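Local coordinates for protein GH18 chiitnase (Pseudoalteromonas aurantia, PDB 6K7Z) that probably hydrolyses internal glycosidic bonds of chitin, as a family 18 endochitinase built on a TIM barrel, at residues Ala101-Asp115 with Leu141-Ala155. Residues are numbered along the deposited sequence; the frame is centred on the assembly and turned at random.
Sequences ASFVKNNQLDGVDID and LRKRLPSPDYIISHA
I114 packs against H154 where strands 111-115 and 151-154 run parallel in the barrel wall, two strands of a beta-alpha-beta unit with helix 130-144. Its CD1 lies over one face of the imidazole, 3.9 Å from the ring centroid, a CH-pi contact. Y170 holds the ring by a hydrogen bond to ND1. On the other face of the sheet, S153 OG donates to D113 OD1 at 2.6 Å, on the lone pair of OD1 that faces away from OD2. With chi1 at 60°, OG sits between the backbone N and the carbonyl carbon, turned to D113. Y7 OH bonds OD2.

The backbone ladder runs from I151 N on D110 O to a weak bond from A155 N to I114 O. On the face of I114 and V112, L141 CD2 meets I114 CD1 and V112 CB. A101 CB presses on R144 CB at 3.6 Å, joining helices 93-106 and 130-144.

Toward D110, Y150 and K105 the contact is looser and nearer solvent. Y150 CE1 lies 3.8 Å from V104 CG1. The chain of exposed K105 crosses Y150 near its OH at about a right angle. A water bridges D110 OD1 and D149 O, while Q66 holds D110 OD2.

Strand 111-115 matches the family 18 DGxDxDxE signature, so D113 and D115 probably lie at the active site. The chemistry implies a buried D113 carboxylate held by at least two hydroxyls, beside an apolar layer under the helices.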
ATOM      1  N   ALA A 101      -5.448   3.735 -14.886  1.00 16.74           N
ATOM      2  CA  ALA A 101      -5.083   5.118 -15.178  1.00 17.29           C
ATOM      3  C   ALA A 101      -6.317   5.969 -15.432  1.00 17.97           C
ATOM      4  O   ALA A 101      -6.413   7.099 -14.938  1.00 18.38           O
ATOM      5  CB  ALA A 101      -4.133   5.175 -16.379  1.00 19.23           C
ATOM      6  N   SER A 102      -7.277   5.438 -16.187  1.00 17.20           N
ATOM      7  CA  SER A 102      -8.522   6.165 -16.408  1.00 18.88           C
ATOM      8  C   SER A 102      -9.250   6.422 -15.098  1.00 19.90           C
ATOM      9  O   SER A 102      -9.734   7.535 -14.857  1.00 18.59           O
ATOM     10  CB  SER A 102      -9.411   5.396 -17.383  1.00 18.86           C
ATOM     11  OG  SER A 102      -8.813   5.375 -18.664  1.00 20.01           O
ATOM     12  N   PHE A 103      -9.326   5.413 -14.225  1.00 17.50           N
ATOM     13  CA  PHE A 103      -9.997   5.629 -12.948  1.00 18.00           C
ATOM     14  C   PHE A 103      -9.323   6.741 -12.162  1.00 14.76           C
ATOM     15  O   PHE A 103     -10.000   7.598 -11.582  1.00 17.97           O
ATOM     16  CB  PHE A 103     -10.025   4.350 -12.119  1.00 18.31           C
ATOM     17  CG  PHE A 103     -10.818   4.489 -10.849  1.00 16.45           C
ATOM     18  CD1 PHE A 103     -10.214   4.944  -9.678  1.00 16.76           C
ATOM     19  CD2 PHE A 103     -12.164   4.170 -10.824  1.00 17.92           C
ATOM     20  CE1 PHE A 103     -10.957   5.094  -8.499  1.00 17.09           C
ATOM     21  CE2 PHE A 103     -12.903   4.306  -9.658  1.00 17.73           C
ATOM     22  CZ  PHE A 103     -12.293   4.773  -8.493  1.00 20.53           C
ATOM     23  N   VAL A 104      -7.990   6.753 -12.145  1.00 13.85           N
ATOM     24  CA  VAL A 104      -7.257   7.804 -11.437  1.00 17.34           C
ATOM     25  C   VAL A 104      -7.573   9.174 -12.032  1.00 19.00           C
ATOM     26  O   VAL A 104      -7.837  10.142 -11.307  1.00 16.95           O
ATOM     27  CB  VAL A 104      -5.747   7.511 -11.468  1.00 16.78           C
ATOM     28  CG1 VAL A 104      -4.950   8.727 -11.001  1.00 14.09           C
ATOM     29  CG2 VAL A 104      -5.449   6.308 -10.608  1.00 14.81           C
ATOM     30  N   LYS A 105      -7.532   9.281 -13.362  1.00 18.57           N
ATOM     31  CA  LYS A 105      -7.705  10.593 -13.978  1.00 19.75           C
ATOM     32  C   LYS A 105      -9.152  11.058 -13.905  1.00 20.71           C
ATOM     33  O   LYS A 105      -9.416  12.229 -13.607  1.00 22.32           O
ATOM     34  CB  LYS A 105      -7.220  10.561 -15.423  1.00 19.41           C
ATOM     35  CG  LYS A 105      -5.718  10.380 -15.553  1.00 23.78           C
ATOM     36  CD  LYS A 105      -5.281  10.466 -17.010  1.00 25.99           C
ATOM     37  CE  LYS A 105      -3.767  10.424 -17.142  1.00 27.59           C
ATOM     38  NZ  LYS A 105      -3.348  10.437 -18.578  1.00 31.58           N
ATOM     39  N   ASN A 106     -10.102  10.160 -14.177  1.00 19.58           N
ATOM     40  CA  ASN A 106     -11.515  10.531 -14.145  1.00 20.50           C
ATOM     41  C   ASN A 106     -11.987  10.906 -12.750  1.00 22.39           C
ATOM     42  O   ASN A 106     -12.964  11.647 -12.622  1.00 24.73           O
ATOM     43  CB  ASN A 106     -12.383   9.394 -14.675  1.00 22.35           C
ATOM     44  CG  ASN A 106     -12.107   9.080 -16.139  1.00 27.81           C
ATOM     45  OD1 ASN A 106     -11.738   9.963 -16.923  1.00 28.39           O
ATOM     46  ND2 ASN A 106     -12.279   7.816 -16.513  1.00 25.71           N
ATOM     47  N   ASN A 107     -11.330  10.405 -11.708  1.00 19.74           N
ATOM     48  CA  ASN A 107     -11.672  10.764 -10.340  1.00 20.37           C
ATOM     49  C   ASN A 107     -10.654  11.704  -9.708  1.00 22.02           C
ATOM     50  O   ASN A 107     -10.686  11.899  -8.491  1.00 20.69           O
ATOM     51  CB  ASN A 107     -11.842   9.503  -9.492  1.00 19.46           C
ATOM     52  CG  ASN A 107     -13.013   8.658  -9.947  1.00 21.84           C
ATOM     53  OD1 ASN A 107     -14.171   8.995  -9.696  1.00 22.87           O
ATOM     54  ND2 ASN A 107     -12.719   7.563 -10.638  1.00 20.86           N
ATOM     55  N   GLN A 108      -9.759  12.282 -10.509  1.00 19.47           N
ATOM     56  CA  GLN A 108      -8.815  13.309 -10.062  1.00 17.93           C
ATOM     57  C   GLN A 108      -8.010  12.851  -8.847  1.00 16.81           C
ATOM     58  O   GLN A 108      -7.830  13.591  -7.881  1.00 16.23           O
ATOM     59  CB  GLN A 108      -9.534  14.631  -9.777  1.00 22.07           C
ATOM     60  CG  GLN A 108     -10.093  15.303 -11.029  1.00 26.34           C
ATOM     61  CD  GLN A 108     -11.397  14.687 -11.493  1.00 28.31           C
ATOM     62  OE1 GLN A 108     -12.206  14.231 -10.682  1.00 33.99           O
ATOM     63  NE2 GLN A 108     -11.614  14.675 -12.805  1.00 31.98           N
ATOM     64  N   LEU A 109      -7.525  11.619  -8.891  1.00 16.29           N
ATOM     65  CA  LEU A 109      -6.711  11.091  -7.804  1.00 14.81           C
ATOM     66  C   LEU A 109      -5.231  11.314  -8.091  1.00 18.30           C
ATOM     67  O   LEU A 109      -4.835  11.709  -9.193  1.00 17.66           O
ATOM     68  CB  LEU A 109      -6.994   9.607  -7.599  1.00 14.48           C
ATOM     69  CG  LEU A 109      -8.457   9.302  -7.299  1.00 15.68           C
ATOM     70  CD1 LEU A 109      -8.672   7.816  -7.067  1.00 15.03           C
ATOM     71  CD2 LEU A 109      -8.938  10.126  -6.091  1.00 16.87           C
ATOM     72  N   ASP A 110      -4.396  11.037  -7.091  1.00 14.43           N
ATOM     73  CA  ASP A 110      -2.970  11.279  -7.242  1.00 13.26           C
ATOM     74  C   ASP A 110      -2.191  10.046  -7.668  1.00 16.47           C
ATOM     75  O   ASP A 110      -0.967  10.128  -7.794  1.00 16.22           O
ATOM     76  CB  ASP A 110      -2.396  11.855  -5.946  1.00 17.71           C
ATOM     77  CG  ASP A 110      -2.992  13.206  -5.622  1.00 19.97           C
ATOM     78  OD1 ASP A 110      -2.665  14.181  -6.342  1.00 19.92           O
ATOM     79  OD2 ASP A 110      -3.808  13.289  -4.680  1.00 15.50           O
ATOM     80  N   GLY A 111      -2.859   8.919  -7.918  1.00 15.94           N
ATOM     81  CA  GLY A 111      -2.143   7.729  -8.324  1.00 14.36           C
ATOM     82  C   GLY A 111      -2.767   6.472  -7.748  1.00 13.55           C
ATOM     83  O   GLY A 111      -3.936   6.455  -7.362  1.00 13.34           O
ATOM     84  N   VAL A 112      -1.966   5.407  -7.720  1.00 15.53           N
ATOM     85  CA  VAL A 112      -2.441   4.059  -7.431  1.00 14.38           C
ATOM     86  C   VAL A 112      -1.518   3.416  -6.415  1.00 12.09           C
ATOM     87  O   VAL A 112      -0.293   3.539  -6.503  1.00 13.60           O
ATOM     88  CB  VAL A 112      -2.502   3.172  -8.689  1.00 13.07           C
ATOM     89  CG1 VAL A 112      -3.030   1.778  -8.339  1.00 14.24           C
ATOM     90  CG2 VAL A 112      -3.371   3.788  -9.740  1.00 19.42           C
ATOM     91  N   ASP A 113      -2.113   2.699  -5.474  1.00 10.05           N
ATOM     92  CA  ASP A 113      -1.413   1.778  -4.598  1.00 10.08           C
ATOM     93  C   ASP A 113      -1.760   0.366  -5.046  1.00 10.85           C
ATOM     94  O   ASP A 113      -2.937   0.030  -5.169  1.00 11.23           O
ATOM     95  CB  ASP A 113      -1.838   2.003  -3.146  1.00  8.83           C
ATOM     96  CG  ASP A 113      -1.199   1.026  -2.178  1.00 10.61           C
ATOM     97  OD1 ASP A 113       0.039   1.066  -1.989  1.00 10.99           O
ATOM     98  OD2 ASP A 113      -1.951   0.229  -1.566  1.00 11.33           O
ATOM     99  N   ILE A 114      -0.747  -0.447  -5.317  1.00  9.93           N
ATOM    100  CA  ILE A 114      -0.954  -1.801  -5.811  1.00  9.97           C
ATOM    101  C   ILE A 114      -0.824  -2.710  -4.601  1.00 10.02           C
ATOM    102  O   ILE A 114       0.283  -3.051  -4.181  1.00 10.39           O
ATOM    103  CB  ILE A 114       0.029  -2.165  -6.925  1.00 10.60           C
ATOM    104  CG1 ILE A 114      -0.257  -1.289  -8.151  1.00 11.67           C
ATOM    105  CG2 ILE A 114      -0.066  -3.647  -7.266  1.00 10.56           C
ATOM    106  CD1 ILE A 114       0.854  -1.303  -9.160  1.00 15.87           C
ATOM    107  N   ASP A 115      -1.963  -3.074  -4.016  1.00 10.65           N
ATOM    108  CA  ASP A 115      -1.974  -3.904  -2.815  1.00 11.02           C
ATOM    109  C   ASP A 115      -2.136  -5.358  -3.247  1.00 11.73           C
ATOM    110  O   ASP A 115      -3.213  -5.951  -3.177  1.00 12.10           O
ATOM    111  CB  ASP A 115      -3.079  -3.451  -1.873  1.00  9.20           C
ATOM    112  CG  ASP A 115      -3.055  -4.179  -0.534  1.00 11.55           C
ATOM    113  OD1 ASP A 115      -2.196  -5.064  -0.330  1.00 13.69           O
ATOM    114  OD2 ASP A 115      -3.897  -3.859   0.333  1.00 12.68           O
ATOM    115  N   LEU A 141       1.527   1.172 -16.166  1.00 14.65           N
ATOM    116  CA  LEU A 141       0.882   2.203 -15.365  1.00 15.44           C
ATOM    117  C   LEU A 141       1.716   3.477 -15.348  1.00 16.19           C
ATOM    118  O   LEU A 141       1.176   4.584 -15.490  1.00 19.42           O
ATOM    119  CB  LEU A 141       0.660   1.664 -13.953  1.00 16.02           C
ATOM    120  CG  LEU A 141      -0.499   2.106 -13.066  1.00 22.32           C
ATOM    121  CD1 LEU A 141      -1.803   2.178 -13.821  1.00 20.29           C
ATOM    122  CD2 LEU A 141      -0.609   1.113 -11.912  1.00 21.50           C
ATOM    123  N   ARG A 142       3.034   3.332 -15.193  1.00 15.65           N
ATOM    124  CA  ARG A 142       3.929   4.483 -15.114  1.00 18.39           C
ATOM    125  C   ARG A 142       3.968   5.242 -16.428  1.00 20.24           C
ATOM    126  O   ARG A 142       4.099   6.472 -16.434  1.00 20.69           O
ATOM    127  CB  ARG A 142       5.335   4.020 -14.716  1.00 17.90           C
ATOM    128  CG  ARG A 142       6.364   5.139 -14.613  1.00 18.04           C
ATOM    129  CD  ARG A 142       5.848   6.260 -13.716  1.00 20.53           C
ATOM    130  NE  ARG A 142       6.112   5.988 -12.313  1.00 22.02           N
ATOM    131  CZ  ARG A 142       5.504   6.607 -11.307  1.00 18.61           C
ATOM    132  NH1 ARG A 142       4.580   7.525 -11.544  1.00 18.26           N
ATOM    133  NH2 ARG A 142       5.819   6.303 -10.059  1.00 17.28           N
ATOM    134  N   LYS A 143       3.843   4.514 -17.540  1.00 18.25           N
ATOM    135  CA  LYS A 143       3.693   5.124 -18.853  1.00 18.44           C
ATOM    136  C   LYS A 143       2.513   6.088 -18.880  1.00 22.67           C
ATOM    137  O   LYS A 143       2.623   7.208 -19.396  1.00 23.27           O
ATOM    138  CB  LYS A 143       3.529   4.009 -19.887  1.00 21.00           C
ATOM    139  CG  LYS A 143       3.343   4.462 -21.319  1.00 23.02           C
ATOM    140  CD  LYS A 143       2.954   3.276 -22.212  1.00 24.66           C
ATOM    141  CE  LYS A 143       4.011   2.183 -22.191  1.00 26.00           C
ATOM    142  NZ  LYS A 143       3.537   0.957 -22.919  1.00 23.73           N
ATOM    143  N   ARG A 144       1.386   5.686 -18.285  1.00 18.30           N
ATOM    144  CA  ARG A 144       0.156   6.468 -18.316  1.00 19.22           C
ATOM    145  C   ARG A 144       0.047   7.476 -17.179  1.00 20.64           C
ATOM    146  O   ARG A 144      -0.697   8.455 -17.314  1.00 16.86           O
ATOM    147  CB  ARG A 144      -1.051   5.521 -18.294  1.00 16.92           C
ATOM    148  CG  ARG A 144      -1.048   4.555 -19.474  1.00 20.00           C
ATOM    149  CD  ARG A 144      -1.941   3.345 -19.270  1.00 19.35           C
ATOM    150  NE  ARG A 144      -2.169   2.632 -20.532  1.00 20.69           N
ATOM    151  CZ  ARG A 144      -1.323   1.756 -21.072  1.00 22.29           C
ATOM    152  NH1 ARG A 144      -0.176   1.465 -20.476  1.00 19.70           N
ATOM    153  NH2 ARG A 144      -1.624   1.162 -22.215  1.00 24.70           N
ATOM    154  N   LEU A 145       0.780   7.265 -16.084  1.00 17.47           N
ATOM    155  CA  LEU A 145       0.743   8.111 -14.890  1.00 20.12           C
ATOM    156  C   LEU A 145       2.171   8.526 -14.559  1.00 22.00           C
ATOM    157  O   LEU A 145       2.796   7.976 -13.639  1.00 17.70           O
ATOM    158  CB  LEU A 145       0.114   7.372 -13.709  1.00 16.70           C
ATOM    159  CG  LEU A 145      -1.297   6.845 -13.934  1.00 18.67           C
ATOM    160  CD1 LEU A 145      -1.755   6.042 -12.717  1.00 17.92           C
ATOM    161  CD2 LEU A 145      -2.248   8.003 -14.204  1.00 17.36           C
ATOM    162  N   PRO A 146       2.713   9.501 -15.280  1.00 19.86           N
ATOM    163  CA  PRO A 146       4.151   9.781 -15.180  1.00 21.59           C
ATOM    164  C   PRO A 146       4.544  10.413 -13.854  1.00 21.51           C
ATOM    165  O   PRO A 146       3.750  11.083 -13.193  1.00 26.46           O
ATOM    166  CB  PRO A 146       4.397  10.760 -16.338  1.00 23.62           C
ATOM    167  CG  PRO A 146       3.202  10.644 -17.214  1.00 25.72           C
ATOM    168  CD  PRO A 146       2.063  10.315 -16.318  1.00 21.63           C
ATOM    169  N   SER A 147       5.798  10.192 -13.476  1.00 25.80           N
ATOM    170  CA  SER A 147       6.415  10.932 -12.386  1.00 27.79           C
ATOM    171  C   SER A 147       6.745  12.334 -12.884  1.00 32.19           C
ATOM    172  O   SER A 147       7.015  12.518 -14.075  1.00 29.23           O
ATOM    173  CB  SER A 147       7.684  10.235 -11.889  1.00 27.33           C
ATOM    174  OG  SER A 147       7.398   8.985 -11.302  1.00 32.88           O
ATOM    175  N   PRO A 148       6.713  13.333 -12.020  1.00 32.24           N
ATOM    176  CA  PRO A 148       6.383  13.194 -10.606  1.00 33.02           C
ATOM    177  C   PRO A 148       4.969  13.566 -10.279  1.00 31.26           C
ATOM    178  O   PRO A 148       4.649  13.653  -9.153  1.00 31.80           O
ATOM    179  CB  PRO A 148       7.295  14.231  -9.949  1.00 34.16           C
ATOM    180  CG  PRO A 148       7.288  15.320 -10.965  1.00 35.59           C
ATOM    181  CD  PRO A 148       7.318  14.640 -12.302  1.00 32.98           C
ATOM    182  N   ASP A 149       4.140  13.763 -11.270  1.00 30.73           N
ATOM    183  CA  ASP A 149       2.769  14.133 -11.077  1.00 30.47           C
ATOM    184  C   ASP A 149       1.876  13.096 -10.403  1.00 30.09           C
ATOM    185  O   ASP A 149       0.896  13.450  -9.831  1.00 25.57           O
ATOM    186  CB  ASP A 149       2.162  14.377 -12.429  1.00 35.74           C
ATOM    187  CG  ASP A 149       2.751  15.631 -13.134  1.00 42.24           C
ATOM    188  OD1 ASP A 149       3.468  16.400 -12.477  1.00 43.76           O
ATOM    189  OD2 ASP A 149       2.501  15.807 -14.330  1.00 43.83           O
ATOM    190  N   TYR A 150       2.238  11.828 -10.550  1.00 22.69           N
ATOM    191  CA  TYR A 150       1.443  10.722 -10.037  1.00 19.84           C
ATOM    192  C   TYR A 150       2.307   9.783  -9.211  1.00 17.30           C
ATOM    193  O   TYR A 150       3.519   9.666  -9.417  1.00 17.88           O
ATOM    194  CB  TYR A 150       0.788   9.926 -11.165  1.00 18.32           C
ATOM    195  CG  TYR A 150      -0.268  10.687 -11.900  1.00 20.58           C
ATOM    196  CD1 TYR A 150      -1.547  10.780 -11.392  1.00 18.29           C
ATOM    197  CD2 TYR A 150       0.005  11.301 -13.113  1.00 22.38           C
ATOM    198  CE1 TYR A 150      -2.527  11.461 -12.061  1.00 23.39           C
ATOM    199  CE2 TYR A 150      -0.977  12.003 -13.787  1.00 24.34           C
ATOM    200  CZ  TYR A 150      -2.240  12.076 -13.252  1.00 22.87           C
ATOM    201  OH  TYR A 150      -3.236  12.762 -13.905  1.00 27.86           O
ATOM    202  N   ILE A 151       1.645   9.084  -8.294  1.00 16.40           N
ATOM    203  CA  ILE A 151       2.279   8.141  -7.381  1.00 13.53           C
ATOM    204  C   ILE A 151       1.876   6.733  -7.783  1.00 14.40           C
ATOM    205  O   ILE A 151       0.705   6.476  -8.092  1.00 13.32           O
ATOM    206  CB  ILE A 151       1.864   8.421  -5.922  1.00 13.51           C
ATOM    207  CG1 ILE A 151       2.319   9.815  -5.493  1.00 18.10           C
ATOM    208  CG2 ILE A 151       2.425   7.355  -4.977  1.00 13.52           C
ATOM    209  CD1 ILE A 151       3.806   9.923  -5.291  1.00 20.32           C
ATOM    210  N   ILE A 152       2.842   5.819  -7.765  1.00 13.35           N
ATOM    211  CA  ILE A 152       2.584   4.385  -7.849  1.00 12.19           C
ATOM    212  C   ILE A 152       3.296   3.760  -6.662  1.00 11.83           C
ATOM    213  O   ILE A 152       4.530   3.786  -6.590  1.00 12.93           O
ATOM    214  CB  ILE A 152       3.072   3.758  -9.162  1.00 11.71           C
ATOM    215  CG1 ILE A 152       2.363   4.394 -10.357  1.00 13.94           C
ATOM    216  CG2 ILE A 152       2.808   2.252  -9.157  1.00 11.03           C
ATOM    217  CD1 ILE A 152       2.849   3.857 -11.705  1.00 16.53           C
ATOM    218  N   SER A 153       2.528   3.233  -5.719  1.00 10.79           N
ATOM    219  CA  SER A 153       3.090   2.462  -4.622  1.00  8.41           C
ATOM    220  C   SER A 153       2.637   1.015  -4.747  1.00  9.73           C
ATOM    221  O   SER A 153       1.715   0.696  -5.507  1.00 11.01           O
ATOM    222  CB  SER A 153       2.672   3.051  -3.267  1.00 10.59           C
ATOM    223  OG  SER A 153       1.266   3.062  -3.109  1.00 11.10           O
ATOM    224  N   HIS A 154       3.346   0.131  -4.044  1.00  9.64           N
ATOM    225  CA  HIS A 154       2.950  -1.257  -3.828  1.00  9.46           C
ATOM    226  C   HIS A 154       2.918  -1.504  -2.327  1.00  9.12           C
ATOM    227  O   HIS A 154       3.510  -0.747  -1.560  1.00 10.50           O
ATOM    228  CB  HIS A 154       3.925  -2.260  -4.468  1.00  7.95           C
ATOM    229  CG  HIS A 154       3.961  -2.226  -5.961  1.00  9.45           C
ATOM    230  ND1 HIS A 154       3.641  -3.320  -6.732  1.00 10.54           N
ATOM    231  CD2 HIS A 154       4.311  -1.244  -6.823  1.00 10.37           C
ATOM    232  CE1 HIS A 154       3.791  -3.014  -8.010  1.00 12.99           C
ATOM    233  NE2 HIS A 154       4.185  -1.756  -8.092  1.00 12.39           N
ATOM    234  N   ALA A 155       2.276  -2.596  -1.908  1.00  8.39           N
ATOM    235  CA  ALA A 155       2.112  -2.904  -0.480  1.00  9.38           C
ATOM    236  C   ALA A 155       2.531  -4.340  -0.184  1.00 10.31           C
ATOM    237  O   ALA A 155       1.709  -5.171   0.228  1.00 11.20           O
ATOM    238  CB  ALA A 155       0.674  -2.650  -0.023  1.00  9.79           C
TER
HETATM  239  O   HOH W   1       0.053  14.200  -7.066  1.00 36.33           O